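Local structure of glutathione S-transferase (Xanthomonas axonopodis pv. citri, 6NV6) at residues Ala18-Glu23 with Leu165-Tyr170; Leu63-Ser68 with Val72-Ala77; Thr102-Gly107 with Leu140-Ala145; Gly107-Leu112 with Phe173-Glu178. The protein probably conjugates the thiol of glutathione to electrophilic substrates, as a theta-class transferase of a plant pathogen. One frame throughout, in Å; residues are numbered along the deposited sequence.

Contact 1 (Ala18-Glu23 with Leu165-Tyr170); sequences ALWCAE and LGSFIY
G166 is where the helix 163-174 first meets the indole of W20, whose benzo side reaches across from helix 13-25. W20 CZ3 comes 3.9 Å from the backbone carbon C of G166, so the ring meets main chain directly. Glycine suits the place: with no side chain between them, a large ring can come right up to the helix. The carbonyl O of G166 is hydrogen-bonded by Y198 OH. One step on, S167 meets the same ring at its edge, its OG lying close to the indole plane and 3.5 Å from W20 CE3. The hydroxyl is not bonded to the indole. With OG beside its own backbone N (chi1 -43°), it turns back to hydrogen-bond with the carbonyl O of I163, one turn earlier, and a small polar residue is thereby made acceptable in a buried wall. Next, F168 lies between helix 88-118 (T101, A106, F109) and S13 and K17 of helix 13-25, while I169 and Y170 lean on Y198.

W20 comes into line because its CG stands anti to the backbone N (chi1 179°), projecting the ring outward from its helix. Its NE1 bonds to E24 of the same helix, and Y198 meets the indole edge-to-face.

The helices belong to the thioredoxin-like and the all-helical domains of the transferase, so W20 spans the boundary between them. Since W20 NE1 and S167 OG each bond within their own helix, this part of the domain interface probably owes its hold to the fit of an aromatic ring against a small-residue surface.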
loop_
_atom_site.group_PDB
_atom_site.type_symbol
_atom_site.label_atom_id
_atom_site.label_comp_id
_atom_site.label_asym_id
_atom_site.label_seq_id
_atom_site.Cartn_x
_atom_site.Cartn_y
_atom_site.Cartn_z
ATOM N N ALA A 18 5.616 3.151 -3.377
ATOM C CA ALA A 18 6.959 3.309 -3.904
ATOM C C ALA A 18 7.861 4.037 -2.916
ATOM O O ALA A 18 9.012 3.633 -2.720
ATOM C CB ALA A 18 6.901 4.049 -5.239
ATOM N N LEU A 19 7.351 5.104 -2.280
ATOM C CA LEU A 19 8.150 5.844 -1.303
ATOM C C LEU A 19 8.535 4.951 -0.142
ATOM O O LEU A 19 9.696 4.937 0.288
ATOM C CB LEU A 19 7.382 7.062 -0.793
ATOM C CG LEU A 19 7.012 7.986 -1.947
ATOM C CD1 LEU A 19 6.029 9.064 -1.539
ATOM C CD2 LEU A 19 8.272 8.572 -2.566
ATOM N N TRP A 20 7.579 4.170 0.352
ATOM C CA TRP A 20 7.867 3.257 1.446
ATOM C C TRP A 20 8.948 2.247 1.050
ATOM O O TRP A 20 9.874 1.977 1.825
ATOM C CB TRP A 20 6.571 2.561 1.861
ATOM C CG TRP A 20 6.713 1.579 2.968
ATOM C CD1 TRP A 20 7.763 1.448 3.828
ATOM C CD2 TRP A 20 5.762 0.578 3.335
ATOM N NE1 TRP A 20 7.524 0.427 4.702
ATOM C CE2 TRP A 20 6.295 -0.119 4.429
ATOM C CE3 TRP A 20 4.505 0.208 2.846
ATOM C CZ2 TRP A 20 5.610 -1.179 5.050
ATOM C CZ3 TRP A 20 3.822 -0.835 3.467
ATOM C CH2 TRP A 20 4.376 -1.519 4.549
ATOM N N CYS A 21 8.846 1.682 -0.155
ATOM C CA CYS A 21 9.852 0.730 -0.616
ATOM C C CYS A 21 11.224 1.385 -0.761
ATOM O O CYS A 21 12.239 0.844 -0.295
ATOM C CB CYS A 21 9.406 0.109 -1.935
ATOM S SG CYS A 21 10.357 -1.342 -2.328
ATOM N N ALA A 22 11.272 2.542 -1.421
ATOM C CA ALA A 22 12.507 3.311 -1.454
ATOM C C ALA A 22 13.084 3.461 -0.052
ATOM O O ALA A 22 14.245 3.114 0.199
ATOM C CB ALA A 22 12.248 4.676 -2.081
ATOM N N GLU A 23 12.258 3.941 0.884
ATOM C CA GLU A 23 12.713 4.171 2.250
ATOM C C GLU A 23 13.221 2.886 2.899
ATOM O O GLU A 23 14.278 2.884 3.537
ATOM C CB GLU A 23 11.589 4.794 3.071
ATOM C CG GLU A 23 11.281 6.227 2.682
ATOM C CD GLU A 23 12.240 7.227 3.315
ATOM O OE1 GLU A 23 12.703 6.968 4.452
ATOM O OE2 GLU A 23 12.537 8.265 2.672
ATOM N N LEU A 165 -0.844 -3.634 0.040
ATOM C CA LEU A 165 -1.979 -3.492 0.956
ATOM C C LEU A 165 -1.628 -2.631 2.172
ATOM O O LEU A 165 -2.489 -1.901 2.682
ATOM C CB LEU A 165 -2.479 -4.859 1.412
ATOM C CG LEU A 165 -3.773 -4.829 2.225
ATOM C CD1 LEU A 165 -4.923 -4.223 1.419
ATOM C CD2 LEU A 165 -4.134 -6.219 2.709
ATOM N N GLY A 166 -0.376 -2.704 2.647
ATOM C CA GLY A 166 0.035 -1.884 3.774
ATOM C C GLY A 166 -0.083 -0.397 3.500
ATOM O O GLY A 166 -0.377 0.385 4.411
ATOM N N SER A 167 0.128 0.016 2.248
ATOM C CA SER A 167 0.006 1.431 1.920
ATOM C C SER A 167 -1.450 1.870 1.830
ATOM O O SER A 167 -1.754 3.044 2.076
ATOM C CB SER A 167 0.748 1.739 0.617
ATOM O OG SER A 167 2.012 1.100 0.564
ATOM N N PHE A 168 -2.358 0.956 1.479
ATOM C CA PHE A 168 -3.780 1.289 1.524
ATOM C C PHE A 168 -4.305 1.288 2.949
ATOM O O PHE A 168 -5.112 2.153 3.315
ATOM C CB PHE A 168 -4.598 0.301 0.691
ATOM C CG PHE A 168 -4.562 0.562 -0.787
ATOM C CD1 PHE A 168 -5.441 1.451 -1.370
ATOM C CD2 PHE A 168 -3.656 -0.103 -1.599
ATOM C CE1 PHE A 168 -5.411 1.679 -2.739
ATOM C CE2 PHE A 168 -3.621 0.126 -2.966
ATOM C CZ PHE A 168 -4.506 1.026 -3.535
ATOM N N ILE A 169 -3.842 0.338 3.771
ATOM C CA ILE A 169 -4.473 0.109 5.067
ATOM C C ILE A 169 -4.240 1.271 6.018
ATOM O O ILE A 169 -4.953 1.398 7.026
ATOM C CB ILE A 169 -3.991 -1.217 5.682
ATOM C CG1 ILE A 169 -5.167 -1.929 6.341
ATOM C CG2 ILE A 169 -2.869 -0.983 6.674
ATOM C CD1 ILE A 169 -6.152 -2.484 5.339
ATOM N N TYR A 170 -3.267 2.134 5.716
ATOM C CA TYR A 170 -3.180 3.409 6.413
ATOM C C TYR A 170 -4.446 4.234 6.184
ATOM O O TYR A 170 -5.062 4.732 7.134
ATOM C CB TYR A 170 -1.938 4.172 5.951
ATOM C CG TYR A 170 -1.879 5.586 6.482
ATOM C CD1 TYR A 170 -1.760 5.826 7.847
ATOM C CD2 TYR A 170 -1.948 6.681 5.624
ATOM C CE1 TYR A 170 -1.704 7.100 8.339
ATOM C CE2 TYR A 170 -1.893 7.968 6.114
ATOM C CZ TYR A 170 -1.768 8.167 7.473
ATOM O OH TYR A 170 -1.706 9.444 7.968
#

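Contact 2 (Leu63-Ser68 with Val72-Ala77); sequences LVLWES and VRYLAA
S68 O accepts the backbone N-H of V72 at 2.9 Å. It is an i to i+4 bond of the first turn of helix 68-79, directly after E67 at the N-cap position. In glutathione transferases the Glu-Ser pair at this point commonly serves the γ-glutamyl end of glutathione, and E67-S68 is consistent with that role.

Farther back, the strand 63-65 packs against the same helix. L63 and L65, two residues apart, both direct their CB toward it, as alternation along a strand requires. The methyl CD2 of L63 sits over the centre of one face of the Y74 ring, 3.7 Å from the centroid and 12° off the normal: a CH-pi contact. L65 approaches the root of the tyrosine instead, its CD1 3.9 Å from Y74 CB. The ring reaches the strand because its CG is anti to the backbone N (chi1 169°).

Tyrosine suits a partly exposed edge: its face is apolar enough for leucine, while its OH hydrogen-bonds to D60 in the neighbouring strand. Strand and helix are thus joined by a ring that is probably restrained by L63 on one face and by D60 at the hydroxyl.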
loop_
_atom_site.group_PDB
_atom_site.type_symbol
_atom_site.label_atom_id
_atom_site.label_comp_id
_atom_site.label_asym_id
_atom_site.label_seq_id
_atom_site.Cartn_x
_atom_site.Cartn_y
_atom_site.Cartn_z
ATOM N N LEU A 63 15.989 2.954 -16.681
ATOM C CA LEU A 63 14.710 2.308 -16.424
ATOM C C LEU A 63 13.628 3.336 -16.127
ATOM O O LEU A 63 13.865 4.318 -15.420
ATOM C CB LEU A 63 14.839 1.339 -15.249
ATOM C CG LEU A 63 13.643 0.451 -14.911
ATOM C CD1 LEU A 63 13.185 -0.310 -16.145
ATOM C CD2 LEU A 63 14.006 -0.505 -13.786
ATOM N N VAL A 64 12.433 3.101 -16.670
ATOM C CA VAL A 64 11.254 3.918 -16.385
ATOM C C VAL A 64 10.070 2.986 -16.125
ATOM O O VAL A 64 9.704 2.178 -16.987
ATOM C CB VAL A 64 10.947 4.911 -17.523
ATOM C CG1 VAL A 64 9.665 5.685 -17.236
ATOM C CG2 VAL A 64 12.101 5.886 -17.709
ATOM N N LEU A 65 9.469 3.106 -14.944
ATOM C CA LEU A 65 8.398 2.222 -14.504
ATOM C C LEU A 65 7.165 3.039 -14.145
ATOM O O LEU A 65 7.274 4.075 -13.478
ATOM C CB LEU A 65 8.838 1.397 -13.295
ATOM C CG LEU A 65 9.714 0.178 -13.535
ATOM C CD1 LEU A 65 10.028 -0.496 -12.206
ATOM C CD2 LEU A 65 8.999 -0.769 -14.480
ATOM N N TRP A 66 5.993 2.562 -14.567
ATOM C CA TRP A 66 4.734 3.226 -14.265
ATOM C C TRP A 66 3.799 2.410 -13.382
ATOM O O TRP A 66 2.685 2.861 -13.110
ATOM C CB TRP A 66 4.005 3.588 -15.558
ATOM C CG TRP A 66 4.464 4.864 -16.144
ATOM C CD1 TRP A 66 4.805 6.002 -15.470
ATOM C CD2 TRP A 66 4.644 5.150 -17.536
ATOM N NE1 TRP A 66 5.185 6.982 -16.358
ATOM C CE2 TRP A 66 5.096 6.484 -17.632
ATOM C CE3 TRP A 66 4.467 4.410 -18.709
ATOM C CZ2 TRP A 66 5.372 7.091 -18.856
ATOM C CZ3 TRP A 66 4.741 5.014 -19.923
ATOM C CH2 TRP A 66 5.189 6.342 -19.987
ATOM N N GLU A 67 4.202 1.236 -12.927
ATOM C CA GLU A 67 3.302 0.345 -12.212
ATOM C C GLU A 67 3.779 0.195 -10.776
ATOM O O GLU A 67 4.896 -0.272 -10.553
ATOM C CB GLU A 67 3.234 -1.011 -12.903
ATOM C CG GLU A 67 2.251 -1.024 -14.050
ATOM C CD GLU A 67 0.812 -0.965 -13.558
ATOM O OE1 GLU A 67 0.567 -1.334 -12.385
ATOM O OE2 GLU A 67 -0.078 -0.554 -14.331
ATOM N N SER A 68 2.919 0.569 -9.818
ATOM C CA SER A 68 3.253 0.556 -8.392
ATOM C C SER A 68 3.956 -0.743 -7.994
ATOM O O SER A 68 5.100 -0.742 -7.517
ATOM C CB SER A 68 1.976 0.707 -7.573
ATOM O OG SER A 68 1.104 1.662 -8.169
ATOM N N VAL A 72 7.720 -1.698 -6.846
ATOM C CA VAL A 72 8.091 -2.260 -5.550
ATOM C C VAL A 72 8.998 -3.460 -5.755
ATOM O O VAL A 72 10.115 -3.518 -5.225
ATOM C CB VAL A 72 6.836 -2.640 -4.739
ATOM C CG1 VAL A 72 7.203 -3.518 -3.534
ATOM C CG2 VAL A 72 6.066 -1.387 -4.296
ATOM N N ARG A 73 8.528 -4.429 -6.544
ATOM C CA ARG A 73 9.294 -5.649 -6.757
ATOM C C ARG A 73 10.683 -5.327 -7.273
ATOM O O ARG A 73 11.672 -5.940 -6.855
ATOM C CB ARG A 73 8.552 -6.585 -7.712
ATOM C CG ARG A 73 7.419 -7.346 -7.031
ATOM C CD ARG A 73 6.880 -8.458 -7.924
ATOM N NE ARG A 73 6.135 -7.889 -9.043
ATOM C CZ ARG A 73 4.821 -7.671 -9.025
ATOM N NH1 ARG A 73 4.106 -7.992 -7.953
ATOM N NH2 ARG A 73 4.217 -7.134 -10.080
ATOM N N TYR A 74 10.778 -4.331 -8.151
ATOM C CA TYR A 74 12.078 -3.917 -8.648
ATOM C C TYR A 74 12.950 -3.368 -7.519
ATOM O O TYR A 74 14.058 -3.865 -7.275
ATOM C CB TYR A 74 11.911 -2.881 -9.751
ATOM C CG TYR A 74 13.227 -2.249 -10.080
ATOM C CD1 TYR A 74 14.242 -3.003 -10.654
ATOM C CD2 TYR A 74 13.484 -0.921 -9.768
ATOM C CE1 TYR A 74 15.466 -2.441 -10.940
ATOM C CE2 TYR A 74 14.697 -0.348 -10.050
ATOM C CZ TYR A 74 15.684 -1.108 -10.637
ATOM O OH TYR A 74 16.902 -0.543 -10.920
ATOM N N LEU A 75 12.458 -2.340 -6.814
ATOM C CA LEU A 75 13.265 -1.686 -5.788
ATOM C C LEU A 75 13.764 -2.676 -4.744
ATOM O O LEU A 75 14.907 -2.574 -4.281
ATOM C CB LEU A 75 12.469 -0.560 -5.128
ATOM C CG LEU A 75 12.539 0.741 -5.935
ATOM C CD1 LEU A 75 11.508 1.756 -5.454
ATOM C CD2 LEU A 75 13.948 1.321 -5.905
ATOM N N ALA A 76 12.941 -3.657 -4.368
ATOM C CA ALA A 76 13.400 -4.594 -3.345
ATOM C C ALA A 76 14.421 -5.574 -3.915
ATOM O O ALA A 76 15.491 -5.776 -3.331
ATOM C CB ALA A 76 12.215 -5.329 -2.712
ATOM N N ALA A 77 14.120 -6.184 -5.063
ATOM C CA ALA A 77 15.088 -7.085 -5.677
ATOM C C ALA A 77 16.410 -6.373 -5.975
ATOM O O ALA A 77 17.489 -6.935 -5.756
ATOM C CB ALA A 77 14.506 -7.691 -6.953
#

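Contact 3 (Thr102-Gly107 with Leu140-Ala145); sequences TSTFAG and LARADA
Between 102-107 and 140-145 the nearest CA atoms are those of F105 and L140, 7.9 Å apart, and the first helix runs through a wider, pi-type turn over 102-105 just as it reaches this point. The side chains of that pair carry the apolar part of the contact. F105 holds CG anti to its N (chi1 177°) and sends its ring across to the neighbouring helix, where the ring carbon CE1 lies 3.6 Å from L140 CG. Both methyls of the leucine lie on one side of the ring plane, near CE1 and CZ: CD2 is 3.7 Å from F105 CE1, and CD1 is 4.1 Å from F105 CZ. CD2 also makes an off-centre CH-pi contact, 4.2 Å from the ring centroid and 30° from the normal.

Both helices are parts of the all-alpha bundle that forms the C-terminal domain of glutathione transferases, and F105 and L140 face its interior. The phenyl ring has W100 and F109 as further neighbours, and L140 is also touched by I169 and W172 of helix 163-174. A flat ring and a branched leucine suit such a junction, because they pack closely at a point touched by side chains from several helices.

Toward the surface the character changes. R142 stretches out in a nearly extended chain until its NH1 stands 4.3 Å from T104 CG2, a loose approach of a long charged side chain to a methyl. Threonine suits the place by pairing that methyl with a hydroxyl, which is occupied on its own helix, where OG1 and S103 OG share a hydrogen bond of 2.9 Å.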
loop_
_atom_site.group_PDB
_atom_site.type_symbol
_atom_site.label_atom_id
_atom_site.label_comp_id
_atom_site.label_asym_id
_atom_site.label_seq_id
_atom_site.Cartn_x
_atom_site.Cartn_y
_atom_site.Cartn_z
ATOM N N THR A 102 -4.321 -4.943 -5.948
ATOM C CA THR A 102 -4.712 -4.260 -7.173
ATOM C C THR A 102 -5.982 -4.863 -7.769
ATOM O O THR A 102 -6.926 -4.138 -8.101
ATOM C CB THR A 102 -3.562 -4.305 -8.174
ATOM O OG1 THR A 102 -2.420 -3.642 -7.610
ATOM C CG2 THR A 102 -3.974 -3.632 -9.476
ATOM N N SER A 103 -6.028 -6.189 -7.905
ATOM C CA SER A 103 -7.108 -6.810 -8.658
ATOM C C SER A 103 -8.451 -6.714 -7.940
ATOM O O SER A 103 -9.499 -6.690 -8.599
ATOM C CB SER A 103 -6.760 -8.270 -8.949
ATOM O OG SER A 103 -7.138 -9.118 -7.881
ATOM N N THR A 104 -8.455 -6.665 -6.607
ATOM C CA THR A 104 -9.701 -6.887 -5.884
ATOM C C THR A 104 -10.030 -5.779 -4.890
ATOM O O THR A 104 -11.199 -5.429 -4.719
ATOM C CB THR A 104 -9.637 -8.241 -5.157
ATOM O OG1 THR A 104 -9.426 -9.286 -6.114
ATOM C CG2 THR A 104 -10.925 -8.522 -4.399
ATOM N N PHE A 105 -9.030 -5.206 -4.229
ATOM C CA PHE A 105 -9.337 -4.277 -3.153
ATOM C C PHE A 105 -9.312 -2.818 -3.585
ATOM O O PHE A 105 -10.175 -2.038 -3.164
ATOM C CB PHE A 105 -8.362 -4.476 -1.991
ATOM C CG PHE A 105 -8.564 -3.501 -0.871
ATOM C CD1 PHE A 105 -9.650 -3.621 -0.032
ATOM C CD2 PHE A 105 -7.677 -2.446 -0.675
ATOM C CE1 PHE A 105 -9.849 -2.715 0.998
ATOM C CE2 PHE A 105 -7.863 -1.528 0.365
ATOM C CZ PHE A 105 -8.954 -1.663 1.200
ATOM N N ALA A 106 -8.347 -2.431 -4.419
ATOM C CA ALA A 106 -8.080 -1.012 -4.639
ATOM C C ALA A 106 -9.272 -0.294 -5.272
ATOM O O ALA A 106 -9.587 0.845 -4.897
ATOM C CB ALA A 106 -6.828 -0.858 -5.500
ATOM N N GLY A 107 -9.959 -0.946 -6.216
ATOM C CA GLY A 107 -11.031 -0.273 -6.930
ATOM C C GLY A 107 -12.171 0.130 -6.014
ATOM O O GLY A 107 -12.571 1.300 -5.977
ATOM N N LEU A 140 -11.445 -7.043 3.178
ATOM C CA LEU A 140 -10.386 -7.000 4.180
ATOM C C LEU A 140 -10.458 -8.182 5.144
ATOM O O LEU A 140 -9.420 -8.639 5.645
ATOM C CB LEU A 140 -10.450 -5.679 4.941
ATOM C CG LEU A 140 -9.864 -4.546 4.103
ATOM C CD1 LEU A 140 -9.898 -3.226 4.864
ATOM C CD2 LEU A 140 -8.443 -4.924 3.659
ATOM N N ALA A 141 -11.670 -8.688 5.413
ATOM C CA ALA A 141 -11.815 -9.870 6.254
ATOM C C ALA A 141 -10.993 -11.045 5.733
ATOM O O ALA A 141 -10.523 -11.875 6.522
ATOM C CB ALA A 141 -13.291 -10.254 6.349
ATOM N N ARG A 142 -10.788 -11.118 4.416
ATOM C CA ARG A 142 -9.946 -12.172 3.861
ATOM C C ARG A 142 -8.487 -11.975 4.261
ATOM O O ARG A 142 -7.807 -12.929 4.663
ATOM C CB ARG A 142 -10.095 -12.215 2.339
ATOM C CG ARG A 142 -11.419 -12.803 1.842
ATOM C CD ARG A 142 -11.648 -12.448 0.377
ATOM N NE ARG A 142 -13.056 -12.506 -0.017
ATOM C CZ ARG A 142 -13.514 -12.172 -1.225
ATOM N NH1 ARG A 142 -12.681 -11.759 -2.169
ATOM N NH2 ARG A 142 -14.807 -12.258 -1.493
ATOM N N ALA A 143 -7.984 -10.746 4.157
ATOM C CA ALA A 143 -6.631 -10.478 4.620
ATOM C C ALA A 143 -6.520 -10.685 6.128
ATOM O O ALA A 143 -5.513 -11.219 6.618
ATOM C CB ALA A 143 -6.236 -9.060 4.220
ATOM N N ASP A 144 -7.549 -10.261 6.876
ATOM C CA ASP A 144 -7.584 -10.489 8.316
ATOM C C ASP A 144 -7.459 -11.968 8.632
ATOM O O ASP A 144 -6.804 -12.350 9.608
ATOM C CB ASP A 144 -8.875 -9.927 8.914
ATOM C CG ASP A 144 -8.957 -10.123 10.428
ATOM O OD1 ASP A 144 -9.480 -11.168 10.880
ATOM O OD2 ASP A 144 -8.488 -9.238 11.178
ATOM N N ALA A 145 -8.078 -12.817 7.815
ATOM C CA ALA A 145 -7.971 -14.253 8.033
ATOM C C ALA A 145 -6.561 -14.756 7.742
ATOM O O ALA A 145 -6.048 -15.633 8.448
ATOM C CB ALA A 145 -8.994 -14.981 7.173
#

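Contact 4 (Gly107-Leu112 with Phe173-Glu178); sequences GVFRDL and FEMPIE
M175 makes a Met-aromatic contact with F109: its SD is 5.1 Å from the ring centroid, 54° off the normal, so the sulfur views the ring obliquely. The thioether and the phenyl group come from opposite directions. A bend at the last torsion (chi3 -40°) helps carry the terminal methyl in between, where CE lies 3.5 Å from F109 CE1. The same methyl is 3.8 Å from L112 CD2, one helical turn along from F109, and so touches two side chains of helix 88-118 at once.

M175 is the first residue to leave helical geometry after helix 163-174, and P176 then centres an inverse gamma turn, bringing I177 round to the same side. Its CD1 adds a looser contact, 4.5 Å from L112 CD2. The backbone bond from I177 N to M175 O is weak, but that carbonyl O also receives R179 NH2.

Methionine suits this spot because its long unbranched chain lets a residue at a helix end reach into the bundle. With no hydrogen bond between the segments, the turn is probably held largely by apolar packing, with the polarisable sulfur beside F109 contributing, alongside F113, V116 and V117 of helix 88-118.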
loop_
_atom_site.group_PDB
_atom_site.type_symbol
_atom_site.label_atom_id
_atom_site.label_comp_id
_atom_site.label_asym_id
_atom_site.label_seq_id
_atom_site.Cartn_x
_atom_site.Cartn_y
_atom_site.Cartn_z
ATOM N N GLY A 107 -9.959 -0.946 -6.216
ATOM C CA GLY A 107 -11.031 -0.273 -6.930
ATOM C C GLY A 107 -12.171 0.130 -6.014
ATOM O O GLY A 107 -12.571 1.300 -5.977
ATOM N N VAL A 108 -12.705 -0.829 -5.250
ATOM C CA VAL A 108 -13.804 -0.512 -4.342
ATOM C C VAL A 108 -13.332 0.442 -3.255
ATOM O O VAL A 108 -14.059 1.360 -2.858
ATOM C CB VAL A 108 -14.434 -1.797 -3.759
ATOM C CG1 VAL A 108 -13.474 -2.523 -2.847
ATOM C CG2 VAL A 108 -15.733 -1.475 -3.013
ATOM N N PHE A 109 -12.096 0.278 -2.781
ATOM C CA PHE A 109 -11.645 1.144 -1.705
ATOM C C PHE A 109 -11.407 2.559 -2.197
ATOM O O PHE A 109 -11.758 3.522 -1.504
ATOM C CB PHE A 109 -10.381 0.614 -1.051
ATOM C CG PHE A 109 -9.867 1.527 0.014
ATOM C CD1 PHE A 109 -10.466 1.560 1.260
ATOM C CD2 PHE A 109 -8.837 2.404 -0.243
ATOM C CE1 PHE A 109 -10.017 2.425 2.244
ATOM C CE2 PHE A 109 -8.390 3.270 0.742
ATOM C CZ PHE A 109 -8.983 3.274 1.987
ATOM N N ARG A 110 -10.795 2.715 -3.374
ATOM C CA ARG A 110 -10.630 4.061 -3.907
ATOM C C ARG A 110 -11.984 4.736 -4.063
ATOM O O ARG A 110 -12.101 5.956 -3.882
ATOM C CB ARG A 110 -9.878 4.025 -5.238
ATOM N N ASP A 111 -13.023 3.948 -4.348
ATOM C CA ASP A 111 -14.375 4.489 -4.437
ATOM C C ASP A 111 -14.877 4.922 -3.068
ATOM O O ASP A 111 -15.377 6.043 -2.905
ATOM C CB ASP A 111 -15.307 3.446 -5.052
ATOM C CG ASP A 111 -16.346 4.058 -5.954
ATOM O OD1 ASP A 111 -15.958 4.823 -6.866
ATOM O OD2 ASP A 111 -17.549 3.761 -5.754
ATOM N N LEU A 112 -14.752 4.040 -2.068
ATOM C CA LEU A 112 -15.087 4.415 -0.699
ATOM C C LEU A 112 -14.340 5.672 -0.297
ATOM O O LEU A 112 -14.930 6.635 0.197
ATOM C CB LEU A 112 -14.753 3.278 0.270
ATOM C CG LEU A 112 -15.001 3.658 1.736
ATOM C CD1 LEU A 112 -16.487 3.830 2.005
ATOM C CD2 LEU A 112 -14.400 2.642 2.676
ATOM N N PHE A 173 -7.553 2.767 8.095
ATOM C CA PHE A 173 -7.674 2.901 9.537
ATOM C C PHE A 173 -7.763 4.347 9.997
ATOM O O PHE A 173 -8.314 4.609 11.075
ATOM C CB PHE A 173 -6.493 2.210 10.226
ATOM C CG PHE A 173 -6.674 0.720 10.393
ATOM C CD1 PHE A 173 -7.685 0.219 11.202
ATOM C CD2 PHE A 173 -5.850 -0.179 9.718
ATOM C CE1 PHE A 173 -7.858 -1.146 11.353
ATOM C CE2 PHE A 173 -6.021 -1.545 9.868
ATOM C CZ PHE A 173 -7.028 -2.027 10.685
ATOM N N GLU A 174 -7.256 5.294 9.216
ATOM C CA GLU A 174 -7.253 6.686 9.638
ATOM C C GLU A 174 -8.332 7.508 8.956
ATOM O O GLU A 174 -8.556 8.655 9.352
ATOM C CB GLU A 174 -5.869 7.297 9.400
ATOM C CG GLU A 174 -4.730 6.440 9.983
ATOM C CD GLU A 174 -4.859 6.193 11.497
ATOM O OE1 GLU A 174 -5.399 7.081 12.193
ATOM O OE2 GLU A 174 -4.421 5.122 11.992
ATOM N N MET A 175 -8.999 6.948 7.949
ATOM C CA MET A 175 -10.235 7.465 7.377
ATOM C C MET A 175 -11.300 7.678 8.441
ATOM O O MET A 175 -11.414 6.878 9.378
ATOM C CB MET A 175 -10.810 6.507 6.334
ATOM C CG MET A 175 -10.518 6.864 4.919
ATOM S SD MET A 175 -11.643 5.963 3.842
ATOM C CE MET A 175 -11.683 4.388 4.664
ATOM N N PRO A 176 -12.126 8.712 8.302
ATOM C CA PRO A 176 -13.261 8.879 9.226
ATOM C C PRO A 176 -14.446 8.009 8.817
ATOM O O PRO A 176 -15.389 8.434 8.149
ATOM C CB PRO A 176 -13.558 10.375 9.116
ATOM C CG PRO A 176 -13.198 10.717 7.700
ATOM C CD PRO A 176 -12.095 9.767 7.271
ATOM N N ILE A 177 -14.397 6.734 9.214
ATOM C CA ILE A 177 -15.450 5.767 8.928
ATOM C C ILE A 177 -15.619 4.849 10.135
ATOM O O ILE A 177 -14.777 4.802 11.034
ATOM C CB ILE A 177 -15.142 4.919 7.680
ATOM C CG1 ILE A 177 -13.812 4.186 7.863
ATOM C CG2 ILE A 177 -15.110 5.761 6.408
ATOM C CD1 ILE A 177 -13.723 2.897 7.094
ATOM N N GLU A 178 -16.723 4.101 10.143
ATOM C CA GLU A 178 -16.941 3.044 11.124
ATOM C C GLU A 178 -16.494 1.734 10.491
ATOM O O GLU A 178 -17.058 1.307 9.475
ATOM C CB GLU A 178 -18.402 2.965 11.575
ATOM C CG GLU A 178 -18.588 2.210 12.892
ATOM C CD GLU A 178 -19.994 2.316 13.493
ATOM O OE1 GLU A 178 -20.962 2.575 12.746
ATOM O OE2 GLU A 178 -20.123 2.139 14.729
#

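Helix 163-174 ties three of the contacts together. In contact 1 it meets the N-terminal domain, and its F168 also reaches helix 88-118, with CZ 3.6 Å from A106 CB in contact 3 and CD1 3.7 Å from F109 CD2 in contact 4. I169 CD1 similarly lies 3.7 Å from L140 CD2. Contacts 3 and 4, with centres about 12 Å apart, are successive stations on helix 88-118 and share G107. Contact 2 lies on the other flank, its centre about 13 Å from that of contact 1, joined through C21 SG and L75 CB at 3.6 Å. Its E67-S68 end is probably nearest the glutathione site; contact 4, whose centre is about 26 Å from that of contact 2, belongs to the distant bundle.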